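Local coordinates for protein RNA silencing suppressor p19 (PDB 6BJV) that suppresses RNA silencing in plants by binding short interfering RNAs as a homodimer, acting as a molecular caliper that selects them by duplex length, at residues R11-G16 and G24-P29; E61-G66 and G88-D93. One frame throughout, in Å; residues are numbered along the deposited sequence.

Contact 1 (R11-G16 and G24-P29); sequences REQANG and GGITSP. With nucleotides of chain C.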
loop_
_atom_site.group_PDB
_atom_site.type_symbol
_atom_site.label_atom_id
_atom_site.label_comp_id
_atom_site.label_asym_id
_atom_site.label_seq_id
_atom_site.Cartn_x
_atom_site.Cartn_y
_atom_site.Cartn_z
ATOM N N ARG A 11 -20.117 -7.910 -8.624
ATOM C CA ARG A 11 -19.454 -6.680 -8.203
ATOM C C ARG A 11 -20.476 -5.646 -7.761
ATOM O O ARG A 11 -20.260 -4.917 -6.785
ATOM C CB ARG A 11 -18.599 -6.138 -9.350
ATOM C CG ARG A 11 -18.143 -4.688 -9.198
ATOM C CD ARG A 11 -17.331 -4.260 -10.409
ATOM N NE ARG A 11 -16.894 -2.871 -10.325
ATOM C CZ ARG A 11 -15.825 -2.457 -9.652
ATOM N NH1 ARG A 11 -15.073 -3.325 -8.988
ATOM N NH2 ARG A 11 -15.511 -1.169 -9.640
ATOM N N GLU A 12 -21.599 -5.571 -8.473
ATOM C CA GLU A 12 -22.641 -4.609 -8.140
ATOM C C GLU A 12 -23.237 -4.896 -6.767
ATOM O O GLU A 12 -23.555 -3.969 -6.014
ATOM C CB GLU A 12 -23.719 -4.644 -9.223
ATOM C CG GLU A 12 -24.584 -3.416 -9.279
ATOM C CD GLU A 12 -25.585 -3.458 -10.418
ATOM O OE1 GLU A 12 -25.831 -4.559 -10.958
ATOM O OE2 GLU A 12 -26.126 -2.390 -10.778
ATOM N N GLN A 13 -23.385 -6.176 -6.420
ATOM C CA GLN A 13 -23.925 -6.531 -5.111
ATOM C C GLN A 13 -22.904 -6.282 -4.006
ATOM O O GLN A 13 -23.266 -5.848 -2.907
ATOM C CB GLN A 13 -24.372 -7.994 -5.112
ATOM C CG GLN A 13 -25.580 -8.270 -5.999
ATOM C CD GLN A 13 -25.899 -9.751 -6.113
ATOM O OE1 GLN A 13 -25.051 -10.603 -5.846
ATOM N NE2 GLN A 13 -27.128 -10.062 -6.510
ATOM N N ALA A 14 -21.623 -6.548 -4.278
ATOM C CA ALA A 14 -20.599 -6.358 -3.258
ATOM C C ALA A 14 -20.513 -4.899 -2.829
ATOM O O ALA A 14 -20.282 -4.602 -1.651
ATOM C CB ALA A 14 -19.246 -6.846 -3.776
ATOM N N ASN A 15 -20.693 -3.973 -3.772
ATOM C CA ASN A 15 -20.668 -2.556 -3.429
ATOM C C ASN A 15 -21.897 -2.163 -2.621
ATOM O O ASN A 15 -21.808 -1.305 -1.737
ATOM C CB ASN A 15 -20.571 -1.712 -4.700
ATOM C CG ASN A 15 -20.161 -0.279 -4.420
ATOM O OD1 ASN A 15 -20.578 0.318 -3.428
ATOM N ND2 ASN A 15 -19.333 0.279 -5.296
ATOM N N GLY A 16 -23.046 -2.779 -2.907
ATOM C CA GLY A 16 -24.239 -2.535 -2.117
ATOM C C GLY A 16 -24.195 -3.159 -0.740
ATOM O O GLY A 16 -24.967 -2.757 0.136
ATOM N N GLY A 24 -30.212 -10.138 0.085
ATOM C CA GLY A 24 -28.880 -10.280 -0.490
ATOM C C GLY A 24 -28.296 -11.679 -0.336
ATOM O O GLY A 24 -28.513 -12.535 -1.194
ATOM N N GLY A 25 -27.544 -11.905 0.740
ATOM C CA GLY A 25 -26.853 -13.152 0.974
ATOM C C GLY A 25 -25.395 -13.110 0.584
ATOM O O GLY A 25 -24.668 -14.074 0.851
ATOM N N ILE A 26 -24.948 -12.011 -0.020
ATOM C CA ILE A 26 -23.570 -11.900 -0.481
ATOM C C ILE A 26 -22.645 -11.905 0.728
ATOM O O ILE A 26 -22.747 -11.050 1.615
ATOM C CB ILE A 26 -23.378 -10.640 -1.338
ATOM C CG1 ILE A 26 -21.957 -10.594 -1.897
ATOM C CG2 ILE A 26 -23.690 -9.366 -0.544
ATOM C CD1 ILE A 26 -21.792 -9.625 -3.045
ATOM N N THR A 27 -21.743 -12.880 0.771
ATOM C CA THR A 27 -20.814 -12.995 1.886
ATOM C C THR A 27 -19.823 -11.839 1.853
ATOM O O THR A 27 -19.261 -11.519 0.802
ATOM C CB THR A 27 -20.069 -14.326 1.823
ATOM O OG1 THR A 27 -19.196 -14.330 0.687
ATOM C CG2 THR A 27 -21.049 -15.495 1.719
ATOM N N SER A 28 -19.611 -11.213 3.007
ATOM C CA SER A 28 -18.659 -10.123 3.116
ATOM C C SER A 28 -17.432 -10.562 3.911
ATOM O O SER A 28 -17.525 -11.451 4.763
ATOM C CB SER A 28 -19.287 -8.903 3.802
ATOM O OG SER A 28 -18.328 -7.878 3.987
ATOM N N PRO A 29 -16.263 -9.969 3.650
ATOM C CA PRO A 29 -15.088 -10.260 4.484
ATOM C C PRO A 29 -15.068 -9.512 5.806
ATOM O O PRO A 29 -14.288 -9.883 6.693
ATOM C CB PRO A 29 -13.916 -9.825 3.595
ATOM C CG PRO A 29 -14.483 -8.748 2.736
ATOM C CD PRO A 29 -15.923 -9.117 2.496
ATOM P P U C 10 -12.246 -0.754 -8.639
ATOM O OP1 U C 10 -13.485 -0.847 -7.827
ATOM O OP2 U C 10 -12.149 0.284 -9.695
ATOM O "O5'" U C 10 -11.011 -0.579 -7.651
ATOM C "C5'" U C 10 -10.728 -1.556 -6.661
ATOM C "C4'" U C 10 -9.327 -1.410 -6.126
ATOM O "O4'" U C 10 -8.367 -1.656 -7.188
ATOM C "C3'" U C 10 -8.955 -0.029 -5.608
ATOM O "O3'" U C 10 -9.427 0.219 -4.296
ATOM C "C2'" U C 10 -7.439 -0.032 -5.728
ATOM O "O2'" U C 10 -6.840 -0.759 -4.665
ATOM C "C1'" U C 10 -7.242 -0.819 -7.022
ATOM N N1 U C 10 -7.128 0.060 -8.207
ATOM C C2 U C 10 -5.945 0.749 -8.381
ATOM O O2 U C 10 -5.013 0.674 -7.600
ATOM N N3 U C 10 -5.900 1.536 -9.502
ATOM C C4 U C 10 -6.893 1.694 -10.447
ATOM O O4 U C 10 -6.694 2.441 -11.406
ATOM C C5 U C 10 -8.087 0.944 -10.199
ATOM C C6 U C 10 -8.157 0.170 -9.112
ATOM P P U C 9 -13.690 -3.562 -14.583
ATOM O OP1 U C 9 -14.701 -4.098 -13.636
ATOM O OP2 U C 9 -14.049 -2.418 -15.460
ATOM O "O5'" U C 9 -12.395 -3.151 -13.757
ATOM C "C5'" U C 9 -12.498 -2.544 -12.480
ATOM C "C4'" U C 9 -11.577 -3.211 -11.493
ATOM O "O4'" U C 9 -10.375 -3.665 -12.169
ATOM C "C3'" U C 9 -11.063 -2.328 -10.369
ATOM O "O3'" U C 9 -11.992 -2.191 -9.311
ATOM C "C2'" U C 9 -9.769 -3.022 -9.968
ATOM O "O2'" U C 9 -10.024 -4.151 -9.145
ATOM C "C1'" U C 9 -9.258 -3.512 -11.322
ATOM N N1 U C 9 -8.328 -2.551 -11.954
ATOM C C2 U C 9 -7.087 -2.370 -11.379
ATOM O O2 U C 9 -6.731 -2.955 -10.371
ATOM N N3 U C 9 -6.285 -1.467 -12.029
ATOM C C4 U C 9 -6.589 -0.753 -13.169
ATOM O O4 U C 9 -5.752 0.021 -13.635
ATOM C C5 U C 9 -7.890 -1.001 -13.707
ATOM C C6 U C 9 -8.692 -1.873 -13.093
#
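The guanidinium of Arg11 meets the RNA with both an edge and a face. OP1 of U10 of chain C lies in its plane at the edge carrying the two terminal nitrogens, while C5' of U9 of chain C sits 4.2 Å above one face, displaced toward the rim. The firm bond at the edge runs from Arg11 NH2 to OP1 of U10, 2.7 Å long and fairly straight at 157°. Arg11 NH1 adds two weak ones, to the same OP1 at 3.2 Å and to O3' of U9 at 3.3 Å. One linkage between consecutive nucleotides is therefore held from both nitrogens, and the carbonyl of Lys67, a further acceptor for NH1, probably helps to fix the rotation of the group. The reach comes from a side chain extended as far as NE, with CG anti to the backbone N (chi1 165°).

This arginine belongs to helix 7-16, which packs through Ala14 on Val68 and Phe70 of strand 68-75, the outermost strand on that side of the chain's four-stranded antiparallel sheet. Against another part of the helix lies the loop 24-29, whose contribution is a single side chain, Ile26. No hydrogen bond joins the two segments; the contact is apolar and small. Ile26 carries CG1 anti to its own N (chi1 -176°) and continues extended, which drives the terminal methyl straight into the helix. CD1 lands on the peptide between Gln13 and Ala14, 3.3 Å from Ala14 N, and touches both CB atoms, Gln13 CB at 3.7 Å and Ala14 CB at 3.8 Å. Beyond CB the Gln13 chain runs on extended, in an exposed position. Near its other end, the loop buries Pro29 against Phe70.

Contact 2 (E61-G66 and G88-D93); sequences ESWGFG and GSWTGD
On the side of the sheet turned away from the RNA, strand 58-65 meets the turn that leads into helix 92-99, and two tryptophans and a buried glutamate make the join. Trp63 drives the nitrogen edge of its indole into the face of Trp90 in a T-shaped pair: the five-membered rings have centroids 4.5 Å apart and planes at 89°. Trp63 NE1 stands over the five-membered ring of Trp90, 3.5 Å from Trp90 CE2, while further along Trp63 CZ2 rests 3.9 Å from Trp90 CH2 on the six-membered ring. Trp90 CG lies between the backbone N and the carbonyl carbon (chi1 57°), which turns the indole back toward the strand.

In this alpha/beta layering, alternate strand residues look to opposite sides: Ser62 hydrogen-bonds an RNA phosphate, whereas Glu61 and Trp63 face the helical layer. The Glu61 carboxylate splits its two oxygens between neighbours in the turn. Trp90 NE1 gives a weak bond of 3.3 Å, bent to 141°, to Glu61 OE1, which lies in the plane of the indole at its edge. Ser89 OG donates to Glu61 OE2 over a very short 2.5 Å. OE1 is also hydrogen-bonded by Tyr112, and Lys141 of helix 130-144 makes a long, weak ion pair with it, probably helping to keep the buried carboxylate charged.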
loop_
_atom_site.group_PDB
_atom_site.type_symbol
_atom_site.label_atom_id
_atom_site.label_comp_id
_atom_site.label_asym_id
_atom_site.label_seq_id
_atom_site.Cartn_x
_atom_site.Cartn_y
_atom_site.Cartn_z
ATOM N N GLU A 61 -11.595 1.599 4.697
ATOM C CA GLU A 61 -10.842 0.427 4.279
ATOM C C GLU A 61 -11.666 -0.376 3.283
ATOM O O GLU A 61 -12.897 -0.309 3.274
ATOM C CB GLU A 61 -10.446 -0.456 5.473
ATOM C CG GLU A 61 -11.614 -1.011 6.274
ATOM C CD GLU A 61 -11.167 -1.978 7.358
ATOM O OE1 GLU A 61 -9.951 -2.257 7.445
ATOM O OE2 GLU A 61 -12.032 -2.462 8.120
ATOM N N SER A 62 -10.971 -1.139 2.440
ATOM C CA SER A 62 -11.625 -1.897 1.384
ATOM C C SER A 62 -10.892 -3.212 1.161
ATOM O O SER A 62 -9.682 -3.312 1.373
ATOM C CB SER A 62 -11.675 -1.097 0.077
ATOM O OG SER A 62 -10.375 -0.872 -0.436
ATOM N N TRP A 63 -11.647 -4.221 0.733
ATOM C CA TRP A 63 -11.103 -5.510 0.329
ATOM C C TRP A 63 -11.554 -5.804 -1.093
ATOM O O TRP A 63 -12.756 -5.782 -1.383
ATOM C CB TRP A 63 -11.562 -6.633 1.264
ATOM C CG TRP A 63 -10.603 -6.936 2.371
ATOM C CD1 TRP A 63 -10.731 -6.589 3.685
ATOM C CD2 TRP A 63 -9.368 -7.654 2.264
ATOM N NE1 TRP A 63 -9.652 -7.047 4.403
ATOM C CE2 TRP A 63 -8.801 -7.705 3.553
ATOM C CE3 TRP A 63 -8.688 -8.259 1.203
ATOM C CZ2 TRP A 63 -7.586 -8.335 3.810
ATOM C CZ3 TRP A 63 -7.480 -8.884 1.461
ATOM C CH2 TRP A 63 -6.942 -8.917 2.753
ATOM N N GLY A 64 -10.595 -6.076 -1.972
ATOM C CA GLY A 64 -10.906 -6.407 -3.347
ATOM C C GLY A 64 -10.442 -7.795 -3.730
ATOM O O GLY A 64 -9.259 -8.117 -3.599
ATOM N N PHE A 65 -11.369 -8.631 -4.190
ATOM C CA PHE A 65 -11.055 -9.948 -4.741
ATOM C C PHE A 65 -11.434 -9.896 -6.215
ATOM O O PHE A 65 -12.601 -10.080 -6.574
ATOM C CB PHE A 65 -11.800 -11.053 -4.003
ATOM C CG PHE A 65 -11.740 -10.930 -2.511
ATOM C CD1 PHE A 65 -10.597 -11.288 -1.816
ATOM C CD2 PHE A 65 -12.831 -10.459 -1.801
ATOM C CE1 PHE A 65 -10.546 -11.174 -0.441
ATOM C CE2 PHE A 65 -12.785 -10.345 -0.431
ATOM C CZ PHE A 65 -11.644 -10.701 0.250
ATOM N N GLY A 66 -10.446 -9.644 -7.068
ATOM C CA GLY A 66 -10.759 -9.300 -8.440
ATOM C C GLY A 66 -11.514 -7.987 -8.478
ATOM O O GLY A 66 -11.164 -7.019 -7.794
ATOM N N GLY A 88 -11.003 -5.768 14.920
ATOM C CA GLY A 88 -11.938 -6.839 14.659
ATOM C C GLY A 88 -12.796 -6.639 13.433
ATOM O O GLY A 88 -13.718 -7.424 13.197
ATOM N N SER A 89 -12.520 -5.599 12.641
ATOM C CA SER A 89 -13.289 -5.360 11.426
ATOM C C SER A 89 -13.253 -6.565 10.499
ATOM O O SER A 89 -14.234 -6.840 9.797
ATOM C CB SER A 89 -12.751 -4.128 10.703
ATOM O OG SER A 89 -13.533 -3.824 9.561
ATOM N N TRP A 90 -12.135 -7.286 10.473
ATOM C CA TRP A 90 -12.008 -8.493 9.671
ATOM C C TRP A 90 -10.842 -9.303 10.214
ATOM O O TRP A 90 -9.825 -8.739 10.621
ATOM C CB TRP A 90 -11.785 -8.167 8.189
ATOM C CG TRP A 90 -10.587 -7.304 7.944
ATOM C CD1 TRP A 90 -10.575 -5.950 7.778
ATOM C CD2 TRP A 90 -9.223 -7.734 7.838
ATOM N NE1 TRP A 90 -9.290 -5.510 7.574
ATOM C CE2 TRP A 90 -8.441 -6.584 7.608
ATOM C CE3 TRP A 90 -8.589 -8.977 7.916
ATOM C CZ2 TRP A 90 -7.057 -6.643 7.454
ATOM C CZ3 TRP A 90 -7.214 -9.032 7.763
ATOM C CH2 TRP A 90 -6.465 -7.873 7.536
ATOM N N THR A 91 -11.003 -10.619 10.223
ATOM C CA THR A 91 -9.957 -11.539 10.636
ATOM C C THR A 91 -9.475 -12.333 9.425
ATOM O O THR A 91 -9.954 -12.154 8.302
ATOM C CB THR A 91 -10.458 -12.463 11.752
ATOM O OG1 THR A 91 -9.459 -13.449 12.045
ATOM C CG2 THR A 91 -11.751 -13.160 11.354
ATOM N N GLY A 92 -8.499 -13.209 9.662
ATOM C CA GLY A 92 -7.958 -14.008 8.575
ATOM C C GLY A 92 -8.979 -14.960 7.984
ATOM O O GLY A 92 -9.003 -15.186 6.772
ATOM N N ASP A 93 -9.838 -15.531 8.830
ATOM C CA ASP A 93 -10.837 -16.475 8.343
ATOM C C ASP A 93 -11.945 -15.762 7.578
ATOM O O ASP A 93 -12.441 -16.277 6.570
ATOM C CB ASP A 93 -11.420 -17.267 9.514
ATOM C CG ASP A 93 -10.349 -17.923 10.364
ATOM O OD1 ASP A 93 -9.200 -18.040 9.888
ATOM O OD2 ASP A 93 -10.659 -18.323 11.506
#

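From the N terminus, helix 7-16 runs into a loop that doubles back, and contact 1 closes it after only seven intervening residues. The chain then passes through helix 39-45 to strand 58-65, where contact 2 opens; its longer loop takes in strand 68-75 and helix 80-87 before closing at residues 88-93. The two loops thus follow in series, neither nesting nor crossing. They nevertheless meet in space at Pro29: its ring packs on Trp63 and Phe65, and its carbonyl O lies 3.4 Å from Trp90 CB. Contact 1 ties the N-terminal helix to its following loop, and contact 2 the sheet to its helical layer.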